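Local coordinates for UV damage endonuclease (PDB 3TC3), which probably cuts DNA at damaged sites as a manganese-binding endonuclease of the UvdE family, built on a TIM barrel, at residues A265-E270 and V289-I294; S232-L237 and V277-E282. All coordinates share one frame; numbering follows the deposited sequence. Where two conformers were deposited one is given.

Contact 1: residues A265-E270 and V289-I294; sequences ATTINE and VKDKEI
The carboxylate of D291 has the carbonyl of T266 over one face, with T266 O 3.2 Å from D291 CG, and T267 OG1 comes to its OD2 from the syn side, lifted toward that same face. Such contacts join two loops of the TIM barrel: the one between strand 249-252 and helix 270-279, and the one between strand 283-287 and helix 293-305. T267 OG1 donates to D291 OD2 at 2.5 Å, 28° out of the carboxylate plane. With CG between the backbone N and the carbonyl carbon (chi1 65°), the carboxylate of this short acid comes under T266 O. Its second oxygen, OD1, accepts from S295 OG, so both oxygens are gripped; S295 OG also bonds I268 N, while K298 NZ bonds both T267 OG1 and I268 O. The peptide of A265 is the other flat group. K290 N donates a hydrogen bond to A265 O (3.0 Å), and K290 CG lies 3.5 Å from A265 O before the lysine chain bends away toward solvent. V289, next in sequence to the manganese ligand E288, opens a type I turn and suits the buried side: as a branched apolar residue it offers two methyls to one partner, I268 CG2 lying 3.9 Å from both V289 CG1 and V289 CG2.

Contact 2: residues S232-L237 and V277-E282; sequences SLNDAL and VNEVDE
L233 turns its CG anti to the backbone N (chi1 166°), which carries CD2 across to E279, while E279 bends at its second torsion (chi2 -67°) and curls back beside helix 233-241 instead of stretching away. The site is on the outside of the TIM barrel, between helix 233-241 and the stretch of chain that leads from helix 270-279 into strand 283-287. The apolar part of the glutamate does the touching: L233 CD2 rests 3.7 Å from E279 CB and 3.9 Å from E279 CG, so a long acid serves here as a hydrocarbon arm with its carboxylate on the exposed side. N234, one residue further along, supplies the polar grip. Its ND2 donates to E279 O at 3.2 Å, nearly straight at 164°, with the oxygen close to the amide plane, although the donor is tilted away from the plane of the carbonyl it meets. Asparagine fits because its amide can give an N-H to a main-chain carbonyl. The E279 carboxylate is turned steeply against that amide. Close by, K308 NZ bonds V277 O and V280 O, a lysine binding further carbonyls of the same turn. Deeper in, V280 presents CG2 to L233, L233 CD2 standing 4.3 Å from V280 CG2. L233 and L237 also lie on F219 of strand 217-220, and V280 packs on M22 of strand 22-27. S232 starts the helix as its N-cap, S232 OG accepting from D235 N at 3.1 Å.

From the N terminus, the chain first passes 232-237, at the start of helix 233-241, then runs through strand 249-252 to 265-270, and on through helix 270-279 to 277-282. There contact 2 closes its loop of 39 intervening residues. The chain continues through strand 283-287 to 289-294, where contact 1 closes a shorter loop of 18. The segments alternate, so the two loops cross rather than nest, and helix 270-279 links 265-270 to 277-282. Contact 1 ties the loop after strand 249-252, which carries ligand D251, to the loop after strand 283-287, just beyond which E288 lies, whereas contact 2 joins consecutive outer helices; their centres lie about 20 Å apart.

Contact 1: residues A265-E270 and V289-I294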
ATOM      1  N   ALA A 265      -6.708  15.175  -0.204  1.00 14.75           N
ATOM      2  CA  ALA A 265      -7.210  15.981   0.867  1.00 13.86           C
ATOM      3  C   ALA A 265      -6.317  15.918   2.113  1.00 12.97           C
ATOM      4  O   ALA A 265      -5.654  14.906   2.406  1.00 13.87           O
ATOM      5  CB  ALA A 265      -8.598  15.520   1.219  1.00 14.53           C
ATOM      6  N   THR A 266      -6.367  17.052   2.838  1.00 12.13           N
ATOM      7  CA  THR A 266      -5.567  17.135   4.059  1.00 12.80           C
ATOM      8  C   THR A 266      -6.293  16.419   5.224  1.00 12.41           C
ATOM      9  O   THR A 266      -5.676  16.179   6.276  1.00 12.91           O
ATOM     10  CB  THR A 266      -5.274  18.618   4.436  1.00 13.48           C
ATOM     11  OG1 THR A 266      -6.424  19.412   4.237  1.00 14.21           O
ATOM     12  CG2 THR A 266      -4.148  19.106   3.532  1.00 15.43           C
ATOM     13  N   THR A 267      -7.574  16.100   5.020  1.00 12.44           N
ATOM     14  CA  THR A 267      -8.308  15.289   6.027  1.00 12.49           C
ATOM     15  C   THR A 267      -9.555  14.767   5.330  1.00 13.18           C
ATOM     16  O   THR A 267      -9.946  15.325   4.281  1.00 13.61           O
ATOM     17  CB  THR A 267      -8.760  16.219   7.240  1.00 13.51           C
ATOM     18  OG1 THR A 267      -9.229  15.385   8.335  1.00 13.84           O
ATOM     19  CG2 THR A 267      -9.928  17.190   6.826  1.00 15.88           C
ATOM     20  N   ILE A 268     -10.163  13.729   5.869  1.00 12.83           N
ATOM     21  CA  ILE A 268     -11.403  13.252   5.254  1.00 13.15           C
ATOM     22  C   ILE A 268     -12.554  14.167   5.670  1.00 13.10           C
ATOM     23  O   ILE A 268     -12.574  14.768   6.732  1.00 14.32           O
ATOM     24  CB  ILE A 268     -11.810  11.789   5.608  1.00 12.65           C
ATOM     25  CG1 ILE A 268     -11.970  11.615   7.128  1.00 14.04           C
ATOM     26  CG2 ILE A 268     -10.738  10.803   5.073  1.00 12.78           C
ATOM     27  CD1 ILE A 268     -12.577  10.142   7.364  1.00 14.63           C
ATOM     28  N   ASN A 269     -13.535  14.266   4.768  1.00 14.27           N
ATOM     29  CA  ASN A 269     -14.768  14.940   5.107  1.00 14.93           C
ATOM     30  C   ASN A 269     -15.803  13.894   5.562  1.00 14.73           C
ATOM     31  O   ASN A 269     -16.065  12.901   4.866  1.00 14.33           O
ATOM     32  CB  ASN A 269     -15.270  15.670   3.843  1.00 16.69           C
ATOM     33  CG  ASN A 269     -16.627  16.319   4.081  1.00 19.69           C
ATOM     34  OD1 ASN A 269     -17.662  15.656   4.111  1.00 19.89           O
ATOM     35  ND2 ASN A 269     -16.606  17.616   4.309  1.00 24.30           N
ATOM     36  N   GLU A 270     -16.320  14.099   6.758  1.00 17.26           N
ATOM     37  CA  GLU A 270     -17.158  13.045   7.337  1.00 18.59           C
ATOM     38  C   GLU A 270     -18.376  12.764   6.486  1.00 19.17           C
ATOM     39  O   GLU A 270     -18.791  11.589   6.390  1.00 16.42           O
ATOM     40  CB  GLU A 270     -17.612  13.411   8.761  1.00 23.79           C
ATOM     41  CG  GLU A 270     -18.846  12.609   9.237  1.00 29.42           C
ATOM     42  CD  GLU A 270     -19.229  12.842  10.690  1.00 33.40           C
ATOM     43  OE1 GLU A 270     -18.672  13.765  11.328  1.00 40.94           O
ATOM     44  OE2 GLU A 270     -20.027  12.060  11.214  1.00 30.75           O
ATOM     45  N   VAL A 289      -4.989  10.215   3.177  1.00 11.75           N
ATOM     46  CA  VAL A 289      -5.173  11.677   3.407  1.00 12.17           C
ATOM     47  C   VAL A 289      -4.023  12.135   4.303  1.00 11.42           C
ATOM     48  O   VAL A 289      -3.376  11.388   5.019  1.00 13.02           O
ATOM     49  CB  VAL A 289      -6.538  11.958   4.027  1.00 14.64           C
ATOM     50  CG1 VAL A 289      -7.654  11.852   2.932  1.00 15.75           C
ATOM     51  CG2 VAL A 289      -6.817  11.128   5.304  1.00 15.39           C
ATOM     52  N   LYS A 290      -3.812  13.453   4.315  1.00 11.99           N
ATOM     53  CA  LYS A 290      -2.545  13.874   4.828  1.00 13.11           C
ATOM     54  C   LYS A 290      -2.508  13.901   6.364  1.00 12.49           C
ATOM     55  O   LYS A 290      -1.402  13.870   6.907  1.00 13.10           O
ATOM     56  CB  LYS A 290      -2.280  15.318   4.378  1.00 14.62           C
ATOM     57  CG  LYS A 290      -2.193  15.406   2.801  1.00 20.62           C
ATOM     58  CD  LYS A 290      -0.946  14.823   2.297  1.00 24.39           C
ATOM     59  CE  LYS A 290      -0.913  15.163   0.768  1.00 27.88           C
ATOM     60  NZ  LYS A 290      -0.555  13.912   0.021  1.00 37.24           N
ATOM     61  N   ASP A 291      -3.667  13.896   7.040  1.00 11.23           N
ATOM     62  CA  ASP A 291      -3.595  13.840   8.535  1.00 11.95           C
ATOM     63  C   ASP A 291      -3.684  12.445   9.133  1.00 12.35           C
ATOM     64  O   ASP A 291      -3.742  12.314  10.383  1.00 13.13           O
ATOM     65  CB  ASP A 291      -4.691  14.768   9.188  1.00 11.99           C
ATOM     66  CG  ASP A 291      -6.110  14.350   8.921  1.00 12.64           C
ATOM     67  OD1 ASP A 291      -6.313  13.359   8.155  1.00 13.55           O
ATOM     68  OD2 ASP A 291      -6.986  15.025   9.489  1.00 15.09           O
ATOM     69  N   LYS A 292      -3.584  11.417   8.281  1.00 10.71           N
ATOM     70  CA  LYS A 292      -3.184  10.045   8.780  1.00 11.21           C
ATOM     71  C   LYS A 292      -4.091   9.592   9.919  1.00 11.03           C
ATOM     72  O   LYS A 292      -5.314   9.431   9.702  1.00 10.54           O
ATOM     73  CB  LYS A 292      -1.690   9.952   9.124  1.00 10.98           C
ATOM     74  CG  LYS A 292      -0.882  10.181   7.843  1.00 11.37           C
ATOM     75  CD  LYS A 292       0.636   9.977   8.081  1.00 11.34           C
ATOM     76  CE  LYS A 292       1.502  10.246   6.871  1.00 11.78           C
ATOM     77  NZ  LYS A 292       1.171   9.227   5.785  1.00 12.54           N
ATOM     78  N   GLU A 293      -3.531   9.325  11.086  1.00 11.45           N
ATOM     79  CA  GLU A 293      -4.335   8.697  12.164  1.00 11.91           C
ATOM     80  C   GLU A 293      -5.543   9.578  12.604  1.00 12.53           C
ATOM     81  O   GLU A 293      -6.500   9.030  13.102  1.00 13.39           O
ATOM     82  CB  GLU A 293      -3.481   8.364  13.437  1.00 11.74           C
ATOM     83  CG  GLU A 293      -3.051   9.626  14.222  1.00 12.85           C
ATOM     84  CD  GLU A 293      -1.954  10.499  13.559  1.00 12.82           C
ATOM     85  OE1 GLU A 293      -1.286  10.141  12.529  1.00 12.48           O
ATOM     86  OE2 GLU A 293      -1.700  11.588  14.128  1.00 13.68           O
ATOM     87  N   ILE A 294      -5.455  10.899  12.409  1.00 12.57           N
ATOM     88  CA  ILE A 294      -6.567  11.781  12.835  1.00 12.89           C
ATOM     89  C   ILE A 294      -7.826  11.454  11.949  1.00 12.58           C
ATOM     90  O   ILE A 294      -8.946  11.297  12.469  1.00 14.58           O
ATOM     91  CB  ILE A 294      -6.142  13.225  12.741  1.00 14.25           C
ATOM     92  CG1 ILE A 294      -4.952  13.538  13.714  1.00 18.01           C
ATOM     93  CG2 ILE A 294      -7.438  14.184  12.955  1.00 15.00           C
ATOM     94  CD1 ILE A 294      -5.276  13.930  15.079  1.00 21.66           C
TER

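Contact 2: residues S232-L237 and V277-E282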
ATOM      1  N   SER A 232     -20.280   3.176 -12.168  1.00 25.67           N
ATOM      2  CA  SER A 232     -20.538   3.633 -10.816  1.00 25.97           C
ATOM      3  C   SER A 232     -19.567   3.034  -9.788  1.00 24.92           C
ATOM      4  O   SER A 232     -18.881   1.989 -10.083  1.00 21.44           O
ATOM      5  CB  SER A 232     -21.978   3.269 -10.385  1.00 24.87           C
ATOM      6  OG  SER A 232     -22.131   1.838 -10.391  1.00 27.25           O
ATOM      7  N   LEU A 233     -19.511   3.662  -8.615  1.00 25.09           N
ATOM      8  CA  LEU A 233     -18.748   3.187  -7.456  1.00 23.90           C
ATOM      9  C   LEU A 233     -19.141   1.761  -7.215  1.00 24.76           C
ATOM     10  O   LEU A 233     -18.289   0.897  -7.132  1.00 23.04           O
ATOM     11  CB  LEU A 233     -19.057   4.062  -6.224  1.00 24.91           C
ATOM     12  CG  LEU A 233     -18.616   3.539  -4.886  1.00 26.44           C
ATOM     13  CD1 LEU A 233     -17.087   3.593  -5.008  1.00 29.48           C
ATOM     14  CD2 LEU A 233     -19.154   4.326  -3.615  1.00 30.07           C
ATOM     15  N   ASN A 234     -20.453   1.476  -7.182  1.00 24.71           N
ATOM     16  CA  ASN A 234     -20.839   0.116  -6.853  1.00 26.20           C
ATOM     17  C   ASN A 234     -20.466  -0.918  -7.870  1.00 22.64           C
ATOM     18  O   ASN A 234     -20.065  -2.016  -7.473  1.00 21.66           O
ATOM     19  CB  ASN A 234     -22.336  -0.014  -6.538  1.00 30.63           C
ATOM     20  CG  ASN A 234     -22.578   0.070  -5.065  1.00 40.75           C
ATOM     21  OD1 ASN A 234     -23.013   1.098  -4.592  1.00 46.37           O
ATOM     22  ND2 ASN A 234     -22.157  -0.963  -4.308  1.00 41.13           N
ATOM     23  N   ASP A 235     -20.580  -0.596  -9.156  1.00 21.61           N
ATOM     24  CA  ASP A 235     -20.274  -1.547 -10.201  1.00 21.96           C
ATOM     25  C   ASP A 235     -18.743  -1.778 -10.222  1.00 20.63           C
ATOM     26  O   ASP A 235     -18.282  -2.912 -10.385  1.00 19.43           O
ATOM     27  CB  ASP A 235     -20.760  -1.036 -11.546  1.00 23.32           C
ATOM     28  CG  ASP A 235     -22.297  -1.169 -11.703  1.00 25.16           C
ATOM     29  OD1 ASP A 235     -22.885  -1.814 -10.808  1.00 24.99           O
ATOM     30  OD2 ASP A 235     -22.860  -0.607 -12.685  1.00 28.27           O
ATOM     31  N   ALA A 236     -17.965  -0.719 -10.023  1.00 20.90           N
ATOM     32  CA  ALA A 236     -16.534  -0.896 -10.090  1.00 18.40           C
ATOM     33  C   ALA A 236     -16.092  -1.690  -8.927  1.00 19.22           C
ATOM     34  O   ALA A 236     -15.264  -2.626  -9.082  1.00 18.81           O
ATOM     35  CB  ALA A 236     -15.817   0.476 -10.152  1.00 20.64           C
ATOM     36  N   LEU A 237     -16.620  -1.433  -7.732  1.00 19.88           N
ATOM     37  CA  LEU A 237     -16.346  -2.288  -6.588  0.50 20.89           C
ATOM     38  C   LEU A 237     -16.693  -3.776  -6.789  1.00 21.70           C
ATOM     39  O   LEU A 237     -15.917  -4.681  -6.421  1.00 22.22           O
ATOM     40  CB  LEU A 237     -17.028  -1.705  -5.360  0.50 22.11           C
ATOM     41  CG  LEU A 237     -16.354  -0.396  -4.958  0.50 22.26           C
ATOM     42  CD1 LEU A 237     -17.289   0.419  -4.078  0.50 23.15           C
ATOM     43  CD2 LEU A 237     -15.051  -0.708  -4.267  0.50 24.06           C
ATOM     44  N   VAL A 277     -19.259   4.971   2.508  1.00 18.63           N
ATOM     45  CA  VAL A 277     -19.388   3.684   3.210  1.00 20.35           C
ATOM     46  C   VAL A 277     -20.850   3.179   3.112  1.00 22.22           C
ATOM     47  O   VAL A 277     -21.054   1.988   3.311  1.00 22.24           O
ATOM     48  CB  VAL A 277     -18.990   3.720   4.679  1.00 23.36           C
ATOM     49  CG1 VAL A 277     -17.470   3.931   4.841  1.00 22.81           C
ATOM     50  CG2 VAL A 277     -19.724   4.722   5.405  1.00 23.98           C
ATOM     51  N   ASN A 278     -21.805   4.101   2.955  1.00 25.42           N
ATOM     52  CA  ASN A 278     -23.199   3.634   2.988  0.50 26.28           C
ATOM     53  C   ASN A 278     -23.448   2.773   1.742  1.00 29.04           C
ATOM     54  O   ASN A 278     -24.431   2.020   1.716  1.00 31.89           O
ATOM     55  CB  ASN A 278     -24.237   4.785   3.256  0.50 25.39           C
ATOM     56  CG  ASN A 278     -24.374   5.134   4.761  0.50 25.70           C
ATOM     57  OD1 ASN A 278     -24.784   4.289   5.554  0.50 24.48           O
ATOM     58  ND2 ASN A 278     -24.002   6.377   5.156  0.50 25.60           N
ATOM     59  N   GLU A 279     -22.559   2.848   0.765  1.00 31.12           N
ATOM     60  CA  GLU A 279     -22.601   2.114  -0.499  1.00 36.05           C
ATOM     61  C   GLU A 279     -21.885   0.749  -0.443  1.00 36.36           C
ATOM     62  O   GLU A 279     -22.163  -0.150  -1.222  1.00 41.82           O
ATOM     63  CB  GLU A 279     -21.956   2.973  -1.607  1.00 37.22           C
ATOM     64  CG  GLU A 279     -22.658   4.272  -1.901  1.00 40.84           C
ATOM     65  CD  GLU A 279     -24.028   4.038  -2.505  1.00 48.57           C
ATOM     66  OE1 GLU A 279     -24.124   3.166  -3.390  1.00 54.93           O
ATOM     67  OE2 GLU A 279     -25.004   4.693  -2.075  1.00 46.46           O
ATOM     68  N   VAL A 280     -20.998   0.587   0.527  1.00 32.77           N
ATOM     69  CA  VAL A 280     -19.985  -0.461   0.484  1.00 30.26           C
ATOM     70  C   VAL A 280     -20.005  -1.336   1.783  1.00 29.15           C
ATOM     71  O   VAL A 280     -20.411  -0.884   2.888  1.00 27.58           O
ATOM     72  CB  VAL A 280     -18.597   0.257   0.216  1.00 35.04           C
ATOM     73  CG1 VAL A 280     -17.472  -0.628   0.387  1.00 39.85           C
ATOM     74  CG2 VAL A 280     -18.583   0.869  -1.183  1.00 36.15           C
ATOM     75  N   ASP A 281     -19.539  -2.580   1.708  1.00 25.56           N
ATOM     76  CA  ASP A 281     -19.257  -3.369   2.912  1.00 25.41           C
ATOM     77  C   ASP A 281     -18.270  -4.455   2.605  1.00 21.88           C
ATOM     78  O   ASP A 281     -17.918  -4.671   1.428  1.00 22.53           O
ATOM     79  CB  ASP A 281     -20.532  -3.940   3.603  1.00 27.25           C
ATOM     80  CG  ASP A 281     -20.344  -4.253   5.122  1.00 30.16           C
ATOM     81  OD1 ASP A 281     -19.231  -4.224   5.737  1.00 30.69           O
ATOM     82  OD2 ASP A 281     -21.399  -4.514   5.786  1.00 38.42           O
ATOM     83  N   GLU A 282     -17.734  -5.056   3.654  1.00 20.82           N
ATOM     84  CA  GLU A 282     -16.883  -6.217   3.487  1.00 22.67           C
ATOM     85  C   GLU A 282     -15.629  -5.851   2.668  1.00 21.10           C
ATOM     86  O   GLU A 282     -15.318  -6.477   1.644  1.00 20.96           O
ATOM     87  CB  GLU A 282     -17.693  -7.400   2.844  1.00 26.42           C
ATOM     88  CG  GLU A 282     -16.853  -8.590   2.509  1.00 35.29           C
ATOM     89  CD  GLU A 282     -16.727  -9.607   3.640  1.00 42.11           C
ATOM     90  OE1 GLU A 282     -17.771 -10.140   4.109  1.00 47.50           O
ATOM     91  OE2 GLU A 282     -15.556  -9.914   4.016  1.00 44.77           O
TER